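Local coordinates for ESX-1 secretion system protein EccA1 (Mycobacterium tuberculosis, PDB 4F3V) that probably supplies energy, as a cytosolic ATPase of the ESX-1 type VII secretion system, for exporting virulence factors, and is represented here by its N-terminal tetratricopeptide-repeat domain, at residues S38-D41 and A42-R46; H135-A138 and W139-V143; L186-E189 and A190-R193; A226-A229 and L230-L234. All blocks are in the same frame, centred on the assembly; numbering follows the deposited sequence.

Contact 1 of 4, residues S38-D41 and A42-R46; sequences SACD and AWIGR
Ala39 O receives the backbone N-H of Trp43 at 3.2 Å, the first i to i+4 bond of helix 40-48 in this TPR-type helical domain, and Ala39 itself stands at the N-cap position. The bond is fairly straight, 161° at the hydrogen, and Trp43 N lies in the carbonyl plane of Ala39. Ala42 N adds a weak, more bent bond to the same oxygen. Before the helix starts, the chain makes an inverse gamma turn centred on Ala39, closed by Cys40 N on Ser38 O.

The Trp43 side chain leans back over this start: with CG anti to the carbonyl carbon (chi1 -67°), ring atom CD1 comes to 3.3 Å from Ala39 O, while the backbone N of Cys40 sits at the ring's edge. The indole N-H, NE1, is bonded to Glu37 O, which fixes the rotation of the ring against the preceding loop. The next two rungs follow at once: Ile44 N bonds to Cys40 O at 3.0 Å and Gly45 N to Asp41 O at 2.9 Å. Asp41 turns its carboxylate off the helix, where OD1 takes the backbone N-H of Gly68 and OD2 meets Ser71 OG, tying the first turn to the chain that follows helix 54-62.

Around this frame, Ala39 and Ala42 pack on Ile32 of helix 22-35, and Cys40 and Ile44 on Ile104 of helix 101-115. Trp43 CZ3 lies 3.4 Å above the plane of the Arg46 guanidinium, offset toward its rim; that group also forms a salt bridge with Asp51. Cys40 SG reaches Ile44 CD1 at 3.9 Å.

Contact 2 of 4, residues H135-A138 and W139-V143; sequences HLVA and WMKAV
This is an i to i+4 contact along the first two turns of helix 134-147, close to the middle of the chain, where Val137 and Lys141 run side by side on one flank while Trp139 and Met140 turn to the buried side. Four successive backbone bonds carry it: Trp139 N to His135 O, Met140 N to Leu136 O, Lys141 N to Val137 O and Ala142 N to Ala138 O, the shortest being that of Lys141 N to Val137 O at 2.8 Å. All are nearly straight, with the angle at the hydrogen close to 160°.

On the partly exposed flank the extended Lys141 chain passes alongside Val137, its CE 4.0 Å from CG1. That methyl is the branch of Val137 set anti to the backbone N (chi1 171°), which directs it along the helix toward the lysine. The aliphatic stem thus has an apolar neighbour, while NZ goes on to a salt bridge with Glu126.

The buried side belongs to the stacked helices of the TPR-type domain: Leu136 and Met140 meet Met106 of helix 101-115, and Trp139 packs on Ala172 and Ala176 of helix 167-183. Met140 CG lies beside its own backbone N (chi1 -63°), which brings it to 3.3 Å from Leu136 O; the chain then bends at both later torsions. Trp139 leads its indole away from the preceding turn, and NE1 bonds to Ile87 O, so the buried N-H has an acceptor. Val143 CG2 rests 3.5 Å above one face of that indole, offset toward its rim.

Contact 3 of 4, residues L186-E189 and A190-R193; sequences LFTE and AERR. With SO4 (sulfate ion), chain G; SO4 (sulfate ion), chain E.
Leu186, the N-cap residue of helix 187-198, gives its carbonyl O to Ala190 N at 2.9 Å, a bond in the carbonyl plane that opens the i to i+4 ladder. Phe187 O follows by accepting Glu191 N. The side chain of Glu191 folds back over this carbonyl, CG 3.2 Å from Phe187 O; OE1 makes a weak hydrogen bond to Gln221 and OE2 a long, weak ion pair with Arg218, both on helix 207-221. The Phe187 phenyl leads away to pack on Ala217 of that helix.

Thr188 holds a sulfate, probably from the crystallisation liquor: sulfate O3 takes the backbone N-H of Thr188 at 2.8 Å and its OG1 at 3.0 Å. With OG1 beside the backbone N (chi1 -69°), both donors reach the same oxygen. Here the first turn of a helix offers an anion a backbone N-H and a hydroxyl, within the paired antiparallel helices of a TPR-type domain, and Gln221 also bonds to sulfate.

Glu189 ends the segment with a salt bridge one turn long. Its extended chain lies alongside that of Arg193, pointing the same way, and OE2 accepts from NE at 2.8 Å through its anti lone pair. Arg193 NH2 reaches the same oxygen at 3.1 Å, from above the carboxylate plane; the two flat groups are 55° apart. Arg192 NH2 lies 3.2 Å over the centre of the Arg193 guanidinium, and the two arginines share a second sulfate, probably of the same origin: Arg193 NH1 bonds almost straight (176°) to its O2 at 2.8 Å, and Arg192 NH1 to its O1.

Contact 4 of 4, residues A226-A229 and L230-L234; sequences AAVA and LLEWL
Val228 O takes the backbone N-H of Glu232 at 2.8 Å, the shortest of four i to i+4 bonds that join residues 226-229 to 230-234. It is fairly straight, 163° at the hydrogen. Leu230 N to Ala226 O, Leu231 N to Ala227 O and Trp233 N to Ala229 O repeat the pattern on the neighbouring carbonyls, so all four backbone carbonyls of residues 226-229 accept a bond.

The side chains of Val228 and Glu232 cross obliquely. Glu232 sets CG beside its own backbone N (chi1 -67°), which lays the stem over the carbonyl, CG 3.2 Å from Val228 O. The chain then runs out extended, and OE2 arrives 3.4 Å from Val228 CG1, a carboxylate oxygen against a methyl.

Helix 224-237, which holds both segments, is one of the late helices of the TPR-type domain and packs against two others. Leu231 packs on Ala246 and Leu247 of helix 241-248, and Leu234 on Val243 there and on Ala211 of helix 207-221. Ala226 touches Arg218 and Ala227 touches Arg219 of the latter helix.

Leucine branches also pack over the backbone. Leu230 CD1 lies 3.6 Å from Ala226 O, and Leu231 CG 3.3 Å from Ala227 O. Trp233, by contrast, directs its indole away from the first segment and touches Ala211, while its CB stays 3.5 Å from Ala229 O.

All four are local i to i+4 contacts in one elongated, mostly helical TPR-type domain, two at the very starts of their helices and two just inside, met in chain order on helices 40-48, 134-147, 187-198 and 224-237. None touches another. Contact 1 lies on the far side of the chain's centre from contacts 3 and 4, their centres about 43 and 44 Å away, while contact 2 sits some 9 Å from that centre. Contacts 3 and 4 are neighbours, with centres about 17 Å apart, and both pack on helix 207-221. Helix 101-115 is likewise shared by contacts 1 and 2, and helix 167-183 by contacts 2 and 3, so successive contacts are connected through common helices along the domain.

Contact 1 of 4, residues S38-D41 and A42-R46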
loop_
_atom_site.group_PDB
_atom_site.type_symbol
_atom_site.label_atom_id
_atom_site.label_comp_id
_atom_site.label_asym_id
_atom_site.label_seq_id
_atom_site.Cartn_x
_atom_site.Cartn_y
_atom_site.Cartn_z
ATOM N N SER A 38 19.909 -0.392 -15.283
ATOM C CA SER A 38 18.694 -0.926 -15.888
ATOM C C SER A 38 18.368 -2.371 -15.508
ATOM O O SER A 38 17.416 -2.922 -16.015
ATOM C CB SER A 38 18.870 -0.828 -17.394
ATOM O OG SER A 38 18.911 0.540 -17.734
ATOM N N ALA A 39 19.155 -2.969 -14.605
ATOM C CA ALA A 39 18.983 -4.366 -14.228
ATOM C C ALA A 39 17.835 -4.491 -13.220
ATOM O O ALA A 39 18.048 -4.635 -12.015
ATOM C CB ALA A 39 20.271 -4.956 -13.648
ATOM N N CYS A 40 16.631 -4.435 -13.746
ATOM C CA CYS A 40 15.395 -4.570 -12.984
ATOM C C CYS A 40 15.429 -5.694 -11.938
ATOM O O CYS A 40 15.170 -5.455 -10.766
ATOM C CB CYS A 40 14.249 -4.805 -13.953
ATOM S SG CYS A 40 12.620 -4.850 -13.168
ATOM N N ASP A 41 15.825 -6.897 -12.349
ATOM C CA ASP A 41 15.855 -8.052 -11.428
ATOM C C ASP A 41 16.754 -7.842 -10.198
ATOM O O ASP A 41 16.441 -8.329 -9.119
ATOM C CB ASP A 41 16.264 -9.345 -12.162
ATOM C CG ASP A 41 15.269 -9.740 -13.236
ATOM O OD1 ASP A 41 14.166 -9.130 -13.298
ATOM O OD2 ASP A 41 15.571 -10.676 -13.993
ATOM N N ALA A 42 17.848 -7.115 -10.368
ATOM C CA ALA A 42 18.730 -6.802 -9.243
ATOM C C ALA A 42 18.157 -5.726 -8.308
ATOM O O ALA A 42 18.387 -5.769 -7.101
ATOM C CB ALA A 42 20.132 -6.432 -9.751
ATOM N N TRP A 43 17.437 -4.746 -8.849
ATOM C CA TRP A 43 16.691 -3.814 -8.008
ATOM C C TRP A 43 15.670 -4.536 -7.170
ATOM O O TRP A 43 15.556 -4.264 -5.973
ATOM C CB TRP A 43 16.025 -2.700 -8.808
ATOM C CG TRP A 43 16.995 -1.746 -9.456
ATOM C CD1 TRP A 43 17.300 -1.654 -10.804
ATOM C CD2 TRP A 43 17.833 -0.747 -8.805
ATOM N NE1 TRP A 43 18.237 -0.690 -11.024
ATOM C CE2 TRP A 43 18.603 -0.115 -9.853
ATOM C CE3 TRP A 43 18.031 -0.349 -7.493
ATOM C CZ2 TRP A 43 19.516 0.890 -9.592
ATOM C CZ3 TRP A 43 18.948 0.659 -7.240
ATOM C CH2 TRP A 43 19.674 1.271 -8.271
ATOM N N ILE A 44 14.985 -5.516 -7.754
ATOM C CA ILE A 44 14.033 -6.336 -7.010
ATOM C C ILE A 44 14.764 -7.204 -5.952
ATOM O O ILE A 44 14.274 -7.399 -4.848
ATOM C CB ILE A 44 13.159 -7.185 -7.978
ATOM C CG1 ILE A 44 12.305 -6.229 -8.849
ATOM C CG2 ILE A 44 12.277 -8.174 -7.217
ATOM C CD1 ILE A 44 11.628 -6.904 -10.042
ATOM N N GLY A 45 15.916 -7.738 -6.311
ATOM C CA GLY A 45 16.769 -8.462 -5.346
ATOM C C GLY A 45 17.102 -7.589 -4.143
ATOM O O GLY A 45 17.038 -8.047 -2.999
ATOM N N ARG A 46 17.419 -6.315 -4.385
ATOM C CA ARG A 46 17.721 -5.387 -3.284
ATOM C C ARG A 46 16.516 -5.216 -2.359
ATOM O O ARG A 46 16.665 -5.226 -1.115
ATOM C CB ARG A 46 18.197 -4.036 -3.797
ATOM C CG ARG A 46 19.590 -4.088 -4.412
ATOM C CD ARG A 46 19.985 -2.792 -5.090
ATOM N NE ARG A 46 19.957 -1.653 -4.178
ATOM C CZ ARG A 46 20.716 -0.556 -4.282
ATOM N NH1 ARG A 46 21.585 -0.395 -5.277
ATOM N NH2 ARG A 46 20.576 0.403 -3.389
#

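Contact 2 of 4, residues H135-A138 and W139-V143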
loop_
_atom_site.group_PDB
_atom_site.type_symbol
_atom_site.label_atom_id
_atom_site.label_comp_id
_atom_site.label_asym_id
_atom_site.label_seq_id
_atom_site.Cartn_x
_atom_site.Cartn_y
_atom_site.Cartn_z
ATOM N N HIS A 135 -9.477 -5.207 -10.382
ATOM C CA HIS A 135 -9.701 -5.006 -8.964
ATOM C C HIS A 135 -8.456 -4.570 -8.230
ATOM O O HIS A 135 -8.539 -3.783 -7.297
ATOM C CB HIS A 135 -10.254 -6.294 -8.367
ATOM C CG HIS A 135 -9.298 -7.474 -8.469
ATOM N ND1 HIS A 135 -9.090 -8.157 -9.629
ATOM C CD2 HIS A 135 -8.474 -8.064 -7.515
ATOM C CE1 HIS A 135 -8.188 -9.132 -9.416
ATOM N NE2 HIS A 135 -7.812 -9.080 -8.122
ATOM N N LEU A 136 -7.293 -5.068 -8.661
ATOM C CA LEU A 136 -6.023 -4.673 -8.065
ATOM C C LEU A 136 -5.696 -3.221 -8.340
ATOM O O LEU A 136 -5.244 -2.510 -7.446
ATOM C CB LEU A 136 -4.882 -5.537 -8.575
ATOM C CG LEU A 136 -4.842 -6.973 -8.067
ATOM C CD1 LEU A 136 -3.848 -7.768 -8.920
ATOM C CD2 LEU A 136 -4.513 -7.029 -6.584
ATOM N N VAL A 137 -5.916 -2.776 -9.569
ATOM C CA VAL A 137 -5.757 -1.360 -9.910
ATOM C C VAL A 137 -6.765 -0.491 -9.164
ATOM O O VAL A 137 -6.392 0.566 -8.689
ATOM C CB VAL A 137 -5.844 -1.106 -11.432
ATOM C CG1 VAL A 137 -5.907 0.395 -11.751
ATOM C CG2 VAL A 137 -4.656 -1.781 -12.110
ATOM N N ALA A 138 -8.017 -0.938 -9.050
ATOM C CA ALA A 138 -9.013 -0.200 -8.263
ATOM C C ALA A 138 -8.549 -0.058 -6.832
ATOM O O ALA A 138 -8.618 1.035 -6.262
ATOM C CB ALA A 138 -10.387 -0.849 -8.323
ATOM N N TRP A 139 -8.041 -1.160 -6.265
ATOM C CA TRP A 139 -7.485 -1.123 -4.905
ATOM C C TRP A 139 -6.369 -0.111 -4.802
ATOM O O TRP A 139 -6.356 0.725 -3.872
ATOM C CB TRP A 139 -7.008 -2.506 -4.439
ATOM C CG TRP A 139 -6.287 -2.376 -3.127
ATOM C CD1 TRP A 139 -4.926 -2.441 -2.900
ATOM C CD2 TRP A 139 -6.879 -1.972 -1.839
ATOM N NE1 TRP A 139 -4.641 -2.180 -1.571
ATOM C CE2 TRP A 139 -5.778 -1.904 -0.888
ATOM C CE3 TRP A 139 -8.174 -1.722 -1.390
ATOM C CZ2 TRP A 139 -5.979 -1.577 0.443
ATOM C CZ3 TRP A 139 -8.363 -1.410 -0.042
ATOM C CH2 TRP A 139 -7.287 -1.325 0.844
ATOM N N MET A 140 -5.418 -0.145 -5.743
ATOM C CA MET A 140 -4.318 0.831 -5.704
ATOM C C MET A 140 -4.789 2.282 -5.870
ATOM O O MET A 140 -4.258 3.190 -5.229
ATOM C CB MET A 140 -3.242 0.527 -6.733
ATOM C CG MET A 140 -2.539 -0.802 -6.524
ATOM S SD MET A 140 -2.039 -1.164 -4.828
ATOM C CE MET A 140 -1.059 0.260 -4.338
ATOM N N LYS A 141 -5.800 2.508 -6.689
ATOM C CA LYS A 141 -6.376 3.846 -6.782
ATOM C C LYS A 141 -6.981 4.306 -5.451
ATOM O O LYS A 141 -6.844 5.462 -5.083
ATOM C CB LYS A 141 -7.378 3.941 -7.922
ATOM C CG LYS A 141 -6.708 3.876 -9.284
ATOM C CD LYS A 141 -7.703 4.165 -10.404
ATOM C CE LYS A 141 -7.041 4.181 -11.773
ATOM N NZ LYS A 141 -7.985 4.696 -12.831
ATOM N N ALA A 142 -7.636 3.393 -4.744
ATOM C CA ALA A 142 -8.172 3.637 -3.412
ATOM C C ALA A 142 -7.046 4.030 -2.443
ATOM O O ALA A 142 -7.198 4.945 -1.623
ATOM C CB ALA A 142 -8.926 2.403 -2.916
ATOM N N VAL A 143 -5.888 3.390 -2.596
ATOM C CA VAL A 143 -4.699 3.748 -1.833
ATOM C C VAL A 143 -4.209 5.170 -2.164
ATOM O O VAL A 143 -3.949 5.961 -1.269
ATOM C CB VAL A 143 -3.534 2.728 -2.028
ATOM C CG1 VAL A 143 -2.235 3.303 -1.510
ATOM C CG2 VAL A 143 -3.845 1.376 -1.362
#

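Contact 3 of 4, residues L186-E189 and A190-R193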
loop_
_atom_site.group_PDB
_atom_site.type_symbol
_atom_site.label_atom_id
_atom_site.label_comp_id
_atom_site.label_asym_id
_atom_site.label_seq_id
_atom_site.Cartn_x
_atom_site.Cartn_y
_atom_site.Cartn_z
ATOM N N LEU A 186 -20.078 10.221 7.823
ATOM C CA LEU A 186 -21.133 9.236 7.621
ATOM C C LEU A 186 -20.863 8.101 8.601
ATOM O O LEU A 186 -20.498 6.990 8.225
ATOM C CB LEU A 186 -21.127 8.739 6.177
ATOM C CG LEU A 186 -21.298 9.815 5.097
ATOM C CD1 LEU A 186 -21.269 9.205 3.708
ATOM C CD2 LEU A 186 -22.569 10.624 5.289
ATOM N N PHE A 187 -21.042 8.420 9.872
ATOM C CA PHE A 187 -20.507 7.612 10.940
ATOM C C PHE A 187 -21.227 6.271 11.120
ATOM O O PHE A 187 -20.585 5.262 11.431
ATOM C CB PHE A 187 -20.527 8.420 12.254
ATOM C CG PHE A 187 -19.612 9.626 12.246
ATOM C CD1 PHE A 187 -18.263 9.473 11.965
ATOM C CD2 PHE A 187 -20.093 10.908 12.498
ATOM C CE1 PHE A 187 -17.402 10.564 11.954
ATOM C CE2 PHE A 187 -19.237 12.002 12.475
ATOM C CZ PHE A 187 -17.885 11.814 12.209
ATOM N N THR A 188 -22.552 6.264 10.947
ATOM C CA THR A 188 -23.313 5.023 11.049
ATOM C C THR A 188 -22.910 4.056 9.947
ATOM O O THR A 188 -22.699 2.871 10.202
ATOM C CB THR A 188 -24.835 5.264 11.017
ATOM O OG1 THR A 188 -25.206 5.926 12.225
ATOM C CG2 THR A 188 -25.610 3.944 10.936
ATOM N N GLU A 189 -22.815 4.569 8.715
ATOM C CA GLU A 189 -22.343 3.778 7.590
ATOM C C GLU A 189 -20.915 3.252 7.851
ATOM O O GLU A 189 -20.638 2.079 7.595
ATOM C CB GLU A 189 -22.412 4.604 6.291
ATOM C CG GLU A 189 -21.769 3.903 5.096
ATOM C CD GLU A 189 -21.932 4.627 3.776
ATOM O OE1 GLU A 189 -22.555 5.722 3.711
ATOM O OE2 GLU A 189 -21.407 4.083 2.789
ATOM N N ALA A 190 -20.026 4.124 8.331
ATOM C CA ALA A 190 -18.657 3.731 8.678
ATOM C C ALA A 190 -18.648 2.553 9.659
ATOM O O ALA A 190 -17.943 1.579 9.458
ATOM C CB ALA A 190 -17.875 4.897 9.265
ATOM N N GLU A 191 -19.484 2.622 10.682
ATOM C CA GLU A 191 -19.556 1.548 11.680
ATOM C C GLU A 191 -20.052 0.237 11.102
ATOM O O GLU A 191 -19.460 -0.799 11.365
ATOM C CB GLU A 191 -20.416 1.988 12.855
ATOM C CG GLU A 191 -19.764 3.102 13.649
ATOM C CD GLU A 191 -20.747 3.937 14.451
ATOM O OE1 GLU A 191 -21.969 3.791 14.258
ATOM O OE2 GLU A 191 -20.271 4.766 15.268
ATOM N N ARG A 192 -21.098 0.280 10.277
ATOM C CA ARG A 192 -21.560 -0.933 9.585
ATOM C C ARG A 192 -20.434 -1.530 8.686
ATOM O O ARG A 192 -20.090 -2.706 8.791
ATOM C CB ARG A 192 -22.801 -0.636 8.718
ATOM C CG ARG A 192 -23.354 -1.869 7.996
ATOM C CD ARG A 192 -24.575 -1.596 7.118
ATOM N NE ARG A 192 -24.337 -0.548 6.114
ATOM C CZ ARG A 192 -23.840 -0.722 4.881
ATOM N NH1 ARG A 192 -23.481 -1.926 4.424
ATOM N NH2 ARG A 192 -23.690 0.333 4.089
ATOM N N ARG A 193 -19.834 -0.708 7.836
ATOM C CA ARG A 193 -18.827 -1.224 6.908
ATOM C C ARG A 193 -17.560 -1.715 7.594
ATOM O O ARG A 193 -16.999 -2.737 7.184
ATOM C CB ARG A 193 -18.475 -0.198 5.832
ATOM C CG ARG A 193 -19.656 0.167 4.972
ATOM C CD ARG A 193 -19.233 1.083 3.849
ATOM N NE ARG A 193 -20.362 1.531 3.044
ATOM C CZ ARG A 193 -20.994 0.780 2.139
ATOM N NH1 ARG A 193 -20.631 -0.485 1.918
ATOM N NH2 ARG A 193 -22.004 1.300 1.443
HETATM S S SO4 G . -24.527 9.447 11.659
HETATM O O1 SO4 G . -25.911 9.965 11.709
HETATM O O2 SO4 G . -24.157 8.992 13.025
HETATM O O3 SO4 G . -24.465 8.341 10.671
HETATM O O4 SO4 G . -23.604 10.519 11.215
HETATM S S SO4 E . -23.368 -2.037 -0.075
HETATM O O1 SO4 E . -23.815 -2.251 1.323
HETATM O O2 SO4 E . -21.896 -1.942 -0.064
HETATM O O3 SO4 E . -23.733 -3.180 -0.935
HETATM O O4 SO4 E . -23.996 -0.794 -0.593
#

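Contact 4 of 4, residues A226-A229 and L230-L234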
loop_
_atom_site.group_PDB
_atom_site.type_symbol
_atom_site.label_atom_id
_atom_site.label_comp_id
_atom_site.label_asym_id
_atom_site.label_seq_id
_atom_site.Cartn_x
_atom_site.Cartn_y
_atom_site.Cartn_z
ATOM N N ALA A 226 -18.050 3.538 24.207
ATOM C CA ALA A 226 -17.655 2.696 23.075
ATOM C C ALA A 226 -16.294 3.139 22.529
ATOM O O ALA A 226 -15.426 2.313 22.276
ATOM C CB ALA A 226 -18.708 2.711 21.975
ATOM N N ALA A 227 -16.111 4.441 22.332
ATOM C CA ALA A 227 -14.856 4.961 21.812
ATOM C C ALA A 227 -13.682 4.555 22.703
ATOM O O ALA A 227 -12.635 4.135 22.222
ATOM C CB ALA A 227 -14.931 6.489 21.701
ATOM N N VAL A 228 -13.865 4.703 24.009
ATOM C CA VAL A 228 -12.814 4.412 24.980
ATOM C C VAL A 228 -12.483 2.920 24.961
ATOM O O VAL A 228 -11.317 2.556 25.039
ATOM C CB VAL A 228 -13.215 4.878 26.421
ATOM C CG1 VAL A 228 -12.348 4.211 27.488
ATOM C CG2 VAL A 228 -13.139 6.399 26.546
ATOM N N ALA A 229 -13.501 2.059 24.867
ATOM C CA ALA A 229 -13.293 0.609 24.838
ATOM C C ALA A 229 -12.442 0.236 23.595
ATOM O O ALA A 229 -11.474 -0.519 23.695
ATOM C CB ALA A 229 -14.634 -0.143 24.869
ATOM N N LEU A 230 -12.741 0.858 22.454
ATOM C CA LEU A 230 -11.978 0.589 21.236
ATOM C C LEU A 230 -10.519 1.097 21.340
ATOM O O LEU A 230 -9.588 0.433 20.883
ATOM C CB LEU A 230 -12.701 1.171 20.012
ATOM C CG LEU A 230 -13.980 0.422 19.577
ATOM C CD1 LEU A 230 -14.969 1.345 18.856
ATOM C CD2 LEU A 230 -13.698 -0.816 18.717
ATOM N N LEU A 231 -10.337 2.277 21.935
ATOM C CA LEU A 231 -8.998 2.854 22.110
ATOM C C LEU A 231 -8.181 2.081 23.148
ATOM O O LEU A 231 -6.974 1.874 22.965
ATOM C CB LEU A 231 -9.083 4.348 22.454
ATOM C CG LEU A 231 -9.643 5.240 21.328
ATOM C CD1 LEU A 231 -10.005 6.648 21.783
ATOM C CD2 LEU A 231 -8.649 5.323 20.179
ATOM N N GLU A 232 -8.832 1.597 24.213
ATOM C CA GLU A 232 -8.145 0.707 25.167
ATOM C C GLU A 232 -7.691 -0.583 24.500
ATOM O O GLU A 232 -6.582 -1.075 24.750
ATOM C CB GLU A 232 -9.037 0.392 26.395
ATOM C CG GLU A 232 -9.307 1.601 27.272
ATOM C CD GLU A 232 -10.270 1.374 28.439
ATOM O OE1 GLU A 232 -11.015 0.374 28.459
ATOM O OE2 GLU A 232 -10.277 2.235 29.349
ATOM N N TRP A 233 -8.538 -1.131 23.638
ATOM C CA TRP A 233 -8.162 -2.319 22.882
ATOM C C TRP A 233 -6.953 -2.025 22.011
ATOM O O TRP A 233 -5.993 -2.814 21.959
ATOM C CB TRP A 233 -9.332 -2.812 22.054
ATOM C CG TRP A 233 -8.966 -3.981 21.223
ATOM C CD1 TRP A 233 -8.974 -5.306 21.602
ATOM C CD2 TRP A 233 -8.459 -3.973 19.852
ATOM N NE1 TRP A 233 -8.549 -6.100 20.580
ATOM C CE2 TRP A 233 -8.217 -5.357 19.507
ATOM C CE3 TRP A 233 -8.232 -2.987 18.894
ATOM C CZ2 TRP A 233 -7.739 -5.728 18.269
ATOM C CZ3 TRP A 233 -7.746 -3.374 17.644
ATOM C CH2 TRP A 233 -7.502 -4.704 17.347
ATOM N N LEU A 234 -6.973 -0.876 21.335
ATOM C CA LEU A 234 -5.846 -0.467 20.470
ATOM C C LEU A 234 -4.559 -0.263 21.248
ATOM O O LEU A 234 -3.510 -0.719 20.810
ATOM C CB LEU A 234 -6.146 0.818 19.707
ATOM C CG LEU A 234 -6.689 0.721 18.293
ATOM C CD1 LEU A 234 -6.921 2.160 17.788
ATOM C CD2 LEU A 234 -5.753 -0.057 17.327
#